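PDB 3A2Q: 6-aminohexanoate-cyclic-dimer hydrolase from Arthrobacter sp., which hydrolyses the cyclic dimer of 6-aminohexanoate, a nylon-6 by-product, opening one amide bond to give the linear dimer. Local coordinates for residues A174-A179 against P427-G432; Q411-S416 against Q420-T425. The protein carries 1 engineered substitution. All coordinates share one frame; numbering follows the deposited sequence.

Contact 1 of 2, residues A174-A179 against P427-G432. Engineered in segment 174-179: Ala174 (natural residue Ser). With ACA (6-aminohexanoic acid), chain C.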
loop_
_atom_site.group_PDB
_atom_site.type_symbol
_atom_site.label_atom_id
_atom_site.label_comp_id
_atom_site.label_asym_id
_atom_site.label_seq_id
_atom_site.Cartn_x
_atom_site.Cartn_y
_atom_site.Cartn_z
ATOM N N ALA A 174 -1.127 0.695 -4.674
ATOM C CA ALA A 174 -1.745 1.450 -3.573
ATOM C C ALA A 174 -1.061 1.470 -2.201
ATOM O O ALA A 174 -1.464 2.233 -1.326
ATOM C CB ALA A 174 -3.203 1.028 -3.418
ATOM N N VAL A 175 -0.067 0.615 -1.980
ATOM C CA VAL A 175 0.667 0.672 -0.716
ATOM C C VAL A 175 2.044 1.252 -1.043
ATOM O O VAL A 175 2.524 2.174 -0.382
ATOM C CB VAL A 175 0.847 -0.721 -0.061
ATOM C CG1 VAL A 175 2.041 -0.704 0.890
ATOM C CG2 VAL A 175 -0.407 -1.094 0.714
ATOM N N ARG A 176 2.664 0.719 -2.088
ATOM C CA ARG A 176 3.983 1.166 -2.503
ATOM C C ARG A 176 4.014 2.624 -2.947
ATOM O O ARG A 176 4.949 3.349 -2.618
ATOM C CB ARG A 176 4.508 0.263 -3.622
ATOM C CG ARG A 176 4.836 -1.156 -3.154
ATOM C CD ARG A 176 4.948 -2.099 -4.356
ATOM N NE ARG A 176 3.626 -2.375 -4.912
ATOM C CZ ARG A 176 3.401 -2.822 -6.145
ATOM N NH1 ARG A 176 4.413 -3.047 -6.975
ATOM N NH2 ARG A 176 2.156 -3.040 -6.551
ATOM N N ILE A 177 2.992 3.066 -3.673
ATOM C CA ILE A 177 2.954 4.454 -4.141
ATOM C C ILE A 177 2.906 5.443 -2.972
ATOM O O ILE A 177 3.739 6.345 -2.887
ATOM C CB ILE A 177 1.764 4.672 -5.121
ATOM C CG1 ILE A 177 2.012 3.852 -6.392
ATOM C CG2 ILE A 177 1.638 6.151 -5.485
ATOM C CD1 ILE A 177 0.835 3.740 -7.337
ATOM N N PRO A 178 1.934 5.293 -2.053
ATOM C CA PRO A 178 1.878 6.224 -0.921
ATOM C C PRO A 178 3.162 6.182 -0.092
ATOM O O PRO A 178 3.563 7.189 0.482
ATOM C CB PRO A 178 0.663 5.744 -0.128
ATOM C CG PRO A 178 -0.200 5.100 -1.173
ATOM C CD PRO A 178 0.788 4.370 -2.036
ATOM N N ALA A 179 3.794 5.010 -0.017
ATOM C CA ALA A 179 5.036 4.871 0.739
ATOM C C ALA A 179 6.134 5.684 0.061
ATOM O O ALA A 179 6.873 6.406 0.719
ATOM C CB ALA A 179 5.456 3.390 0.823
ATOM N N PRO A 427 2.810 -3.843 -12.653
ATOM C CA PRO A 427 3.185 -5.145 -13.213
ATOM C C PRO A 427 3.301 -6.242 -12.152
ATOM O O PRO A 427 3.046 -7.411 -12.427
ATOM C CB PRO A 427 4.533 -4.866 -13.880
ATOM C CG PRO A 427 4.488 -3.413 -14.188
ATOM C CD PRO A 427 3.829 -2.827 -12.966
ATOM N N PHE A 428 3.681 -5.862 -10.937
ATOM C CA PHE A 428 3.862 -6.838 -9.873
ATOM C C PHE A 428 2.592 -7.216 -9.132
ATOM O O PHE A 428 2.583 -8.177 -8.362
ATOM C CB PHE A 428 4.979 -6.338 -8.962
ATOM C CG PHE A 428 6.208 -5.978 -9.738
ATOM C CD1 PHE A 428 6.918 -6.972 -10.417
ATOM C CD2 PHE A 428 6.544 -4.647 -9.962
ATOM C CE1 PHE A 428 7.929 -6.646 -11.315
ATOM C CE2 PHE A 428 7.556 -4.310 -10.862
ATOM C CZ PHE A 428 8.249 -5.312 -11.542
ATOM N N ASN A 429 1.518 -6.466 -9.365
ATOM C CA ASN A 429 0.233 -6.828 -8.785
ATOM C C ASN A 429 -0.228 -7.962 -9.689
ATOM O O ASN A 429 -0.864 -8.910 -9.244
ATOM C CB ASN A 429 -0.795 -5.696 -8.891
ATOM C CG ASN A 429 -0.519 -4.577 -7.933
ATOM O OD1 ASN A 429 0.157 -3.610 -8.273
ATOM N ND2 ASN A 429 -1.029 -4.707 -6.712
ATOM N N VAL A 430 0.095 -7.857 -10.977
ATOM C CA VAL A 430 -0.297 -8.902 -11.918
ATOM C C VAL A 430 0.508 -10.181 -11.714
ATOM O O VAL A 430 -0.055 -11.269 -11.742
ATOM C CB VAL A 430 -0.157 -8.436 -13.381
ATOM C CG1 VAL A 430 -0.453 -9.595 -14.328
ATOM C CG2 VAL A 430 -1.124 -7.291 -13.643
ATOM N N SER A 431 1.817 -10.064 -11.496
ATOM C CA SER A 431 2.640 -11.254 -11.294
ATOM C C SER A 431 2.492 -11.817 -9.883
ATOM O O SER A 431 2.718 -13.005 -9.662
ATOM C CB SER A 431 4.120 -10.948 -11.557
ATOM O OG SER A 431 4.650 -10.139 -10.527
ATOM N N GLY A 432 2.128 -10.961 -8.930
ATOM C CA GLY A 432 1.957 -11.411 -7.558
ATOM C C GLY A 432 3.251 -11.480 -6.760
ATOM O O GLY A 432 3.256 -11.962 -5.628
HETATM C C ACA C . -5.152 0.789 -5.890
HETATM O O ACA C . -4.344 -0.136 -6.012
HETATM C C2 ACA C . -4.997 2.075 -6.688
HETATM C C3 ACA C . -5.085 1.859 -8.196
HETATM C C4 ACA C . -6.528 1.829 -8.703
HETATM C C5 ACA C . -6.661 0.927 -9.931
HETATM C C6 ACA C . -8.114 0.647 -10.303
HETATM N N ACA C . -8.655 -0.528 -9.621
#

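Contact 2 of 2, residues Q411-S416 against Q420-T425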
loop_
_atom_site.group_PDB
_atom_site.type_symbol
_atom_site.label_atom_id
_atom_site.label_comp_id
_atom_site.label_asym_id
_atom_site.label_seq_id
_atom_site.Cartn_x
_atom_site.Cartn_y
_atom_site.Cartn_z
ATOM N N GLN A 411 -9.863 3.397 -17.170
ATOM C CA GLN A 411 -9.763 3.875 -15.792
ATOM C C GLN A 411 -9.062 5.237 -15.751
ATOM O O GLN A 411 -8.079 5.458 -16.459
ATOM C CB GLN A 411 -8.957 2.867 -14.964
ATOM C CG GLN A 411 -9.365 2.746 -13.508
ATOM C CD GLN A 411 -10.695 2.043 -13.332
ATOM O OE1 GLN A 411 -11.175 1.867 -12.212
ATOM N NE2 GLN A 411 -11.298 1.633 -14.441
ATOM N N SER A 412 -9.564 6.146 -14.920
ATOM C CA SER A 412 -8.966 7.476 -14.811
ATOM C C SER A 412 -7.549 7.382 -14.246
ATOM O O SER A 412 -6.688 8.196 -14.572
ATOM C CB SER A 412 -9.833 8.390 -13.927
ATOM O OG SER A 412 -10.048 7.828 -12.646
ATOM N N ALA A 413 -7.306 6.368 -13.420
ATOM C CA ALA A 413 -5.992 6.173 -12.818
ATOM C C ALA A 413 -4.987 5.610 -13.818
ATOM O O ALA A 413 -3.786 5.597 -13.555
ATOM C CB ALA A 413 -6.103 5.245 -11.611
ATOM N N PHE A 414 -5.477 5.148 -14.963
ATOM C CA PHE A 414 -4.603 4.580 -15.984
ATOM C C PHE A 414 -4.279 5.546 -17.118
ATOM O O PHE A 414 -3.798 5.126 -18.164
ATOM C CB PHE A 414 -5.221 3.310 -16.579
ATOM C CG PHE A 414 -5.407 2.190 -15.585
ATOM C CD1 PHE A 414 -4.736 2.197 -14.366
ATOM C CD2 PHE A 414 -6.229 1.108 -15.887
ATOM C CE1 PHE A 414 -4.880 1.145 -13.466
ATOM C CE2 PHE A 414 -6.377 0.046 -14.987
ATOM C CZ PHE A 414 -5.700 0.068 -13.776
ATOM N N ILE A 415 -4.538 6.835 -16.919
ATOM C CA ILE A 415 -4.249 7.814 -17.962
ATOM C C ILE A 415 -3.228 8.864 -17.535
ATOM O O ILE A 415 -3.099 9.179 -16.353
ATOM C CB ILE A 415 -5.532 8.544 -18.431
ATOM C CG1 ILE A 415 -6.149 9.319 -17.265
ATOM C CG2 ILE A 415 -6.524 7.534 -18.995
ATOM C CD1 ILE A 415 -7.388 10.103 -17.637
ATOM N N SER A 416 -2.506 9.381 -18.528
ATOM C CA SER A 416 -1.479 10.412 -18.371
ATOM C C SER A 416 -0.815 10.588 -17.002
ATOM O O SER A 416 0.058 9.804 -16.611
ATOM C CB SER A 416 -2.045 11.762 -18.825
ATOM O OG SER A 416 -3.166 12.139 -18.039
ATOM N N GLN A 420 1.683 7.561 -14.730
ATOM C CA GLN A 420 3.075 7.619 -14.291
ATOM C C GLN A 420 3.294 7.294 -12.815
ATOM O O GLN A 420 4.409 6.974 -12.409
ATOM C CB GLN A 420 3.696 8.977 -14.619
ATOM C CG GLN A 420 3.966 9.166 -16.102
ATOM C CD GLN A 420 5.026 10.229 -16.372
ATOM O OE1 GLN A 420 4.741 11.281 -16.947
ATOM N NE2 GLN A 420 6.262 9.951 -15.957
ATOM N N MET A 421 2.239 7.372 -12.013
ATOM C CA MET A 421 2.361 7.050 -10.599
ATOM C C MET A 421 2.409 5.532 -10.399
ATOM O O MET A 421 3.108 5.038 -9.516
ATOM C CB MET A 421 1.167 7.597 -9.816
ATOM C CG MET A 421 1.005 9.105 -9.838
ATOM S SD MET A 421 2.373 9.953 -9.067
ATOM C CE MET A 421 2.015 9.658 -7.331
ATOM N N LEU A 422 1.673 4.795 -11.228
ATOM C CA LEU A 422 1.594 3.341 -11.077
ATOM C C LEU A 422 2.221 2.449 -12.152
ATOM O O LEU A 422 2.156 1.223 -12.043
ATOM C CB LEU A 422 0.120 2.941 -10.888
ATOM C CG LEU A 422 -0.895 3.414 -11.941
ATOM C CD1 LEU A 422 -0.671 2.680 -13.254
ATOM C CD2 LEU A 422 -2.321 3.156 -11.446
ATOM N N ALA A 423 2.839 3.039 -13.172
ATOM C CA ALA A 423 3.429 2.238 -14.248
ATOM C C ALA A 423 4.494 1.233 -13.800
ATOM O O ALA A 423 4.596 0.149 -14.372
ATOM C CB ALA A 423 3.996 3.153 -15.333
ATOM N N PHE A 424 5.287 1.587 -12.791
ATOM C CA PHE A 424 6.333 0.685 -12.300
ATOM C C PHE A 424 5.893 -0.204 -11.126
ATOM O O PHE A 424 6.676 -1.024 -10.636
ATOM C CB PHE A 424 7.569 1.486 -11.881
ATOM C CG PHE A 424 8.450 1.918 -13.028
ATOM C CD1 PHE A 424 7.976 1.922 -14.340
ATOM C CD2 PHE A 424 9.745 2.361 -12.786
ATOM C CE1 PHE A 424 8.780 2.364 -15.391
ATOM C CE2 PHE A 424 10.557 2.805 -13.830
ATOM C CZ PHE A 424 10.072 2.806 -15.136
ATOM N N THR A 425 4.652 -0.055 -10.667
ATOM C CA THR A 425 4.183 -0.882 -9.560
ATOM C C THR A 425 3.149 -1.919 -9.995
ATOM O O THR A 425 3.157 -3.055 -9.519
ATOM C CB THR A 425 3.568 -0.030 -8.418
ATOM O OG1 THR A 425 2.668 0.937 -8.971
ATOM C CG2 THR A 425 4.656 0.677 -7.615
#

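Contact 1 of 2, residues A174-A179 against P427-G432
In the amidase-family core, Arg176, in the first turn of helix 176-182 just beyond the position assigned by similarity to the acyl-ester nucleophile, reaches across to Phe428 and Asn429 of the short helix 427-431. Its chain bends at the third torsion (chi3 -73°), which brings the guanidinium up to the second helix. Arg176 NH2 lies 2.7 Å from Asn429 OD1; the oxygen sits at the guanidinium edge, in its plane, but the hydrogen bond is weak because the N-H...O angle is only 124°. The amide is turned 54° out of the guanidinium plane. Arg176 NH1 also stands 3.9 Å from Phe428 CB, near the edge of that ring, while Pro427 CB covers one ring face, 4.2 Å above its centre.

The stronger partner of both polar groups is Asp170: it makes a salt bridge with Arg176 NH2 and accepts a hydrogen bond from Asn429 ND2. NH1 is hydrogen-bonded to Thr425 O and Gln452 OE1, which gives the buried guanidinium partners on both terminal nitrogens. Replacing Arg176 by alanine is likely to leave Asp170 without its salt-bridge mate and Asn429 OD1 without this donor, and to open a gap beside Phe428. Two residues before Arg176, the engineered Ala174 replaces the serine assigned by similarity as nucleophile, and its CB touches the bound 6-aminohexanoic acid at 3.1 Å from the ligand atom O.

Contact 2 of 2, residues Q411-S416 against Q420-T425
The ring of Phe414 meets Leu422 at its edge: methyl Leu422 CD2 lies in the ring plane, 3.8 Å from Phe414 CE1, and the two side chains cross at about a right angle. Over one ring face sits CG of Gln411, 4.2 Å above the centre, though this glutamine is poorly ordered and its place over the face is less certain. Phe414 starts out pointing away from 420-425, but CG stands beside the backbone N, anti to the carbonyl carbon (chi1 -63°), and this brings the CD1-CE1 edge round to the leucine.

Leu422 uses the same methyl for its other contacts. Leu422 CD2 is 3.5 Å from Ala413 O and 4.3 Å from Ala413 CB, so one branch fills the corner between a carbonyl, a methyl and a ring. To get there its CG takes the crowded place between N and the carbonyl carbon (chi1 54°).

Gln411 and Phe414 form part of the pocket wall: both touch bound 6-aminohexanoic acid, and they lie in the loop that leads into helix 416-422. Gln411 OE1 also takes a hydrogen bond from Asn125, another pocket residue, while Ile177 of helix 176-182 packs on Leu422.

Gln420 N gives a weak hydrogen bond to Ser416 O, four residues back, at 3.3 Å with an N-H...O angle of 155°.

In the fold
From the N terminus, the chain first reaches 174-179, where helix 176-182 begins after strand 165-170. It then lays down five strands of the mixed sheet and the long helices 308-331 and 356-378 before 411-416. Contact 2 closes a short loop there, joining the pocket loop to its own following helix, 416-422. A few residues later helix 427-431 returns to 174-179, and contact 1 closes a far larger loop, within which contact 2 is nested. The two centres lie about 11 Å apart and the contacts touch directly: Arg176 and Ile177 both reach 420-425, with Ile177 CD1 3.4 Å from Met421 O, tying the segment that in the natural enzyme probably carries the nucleophile to the pocket wall.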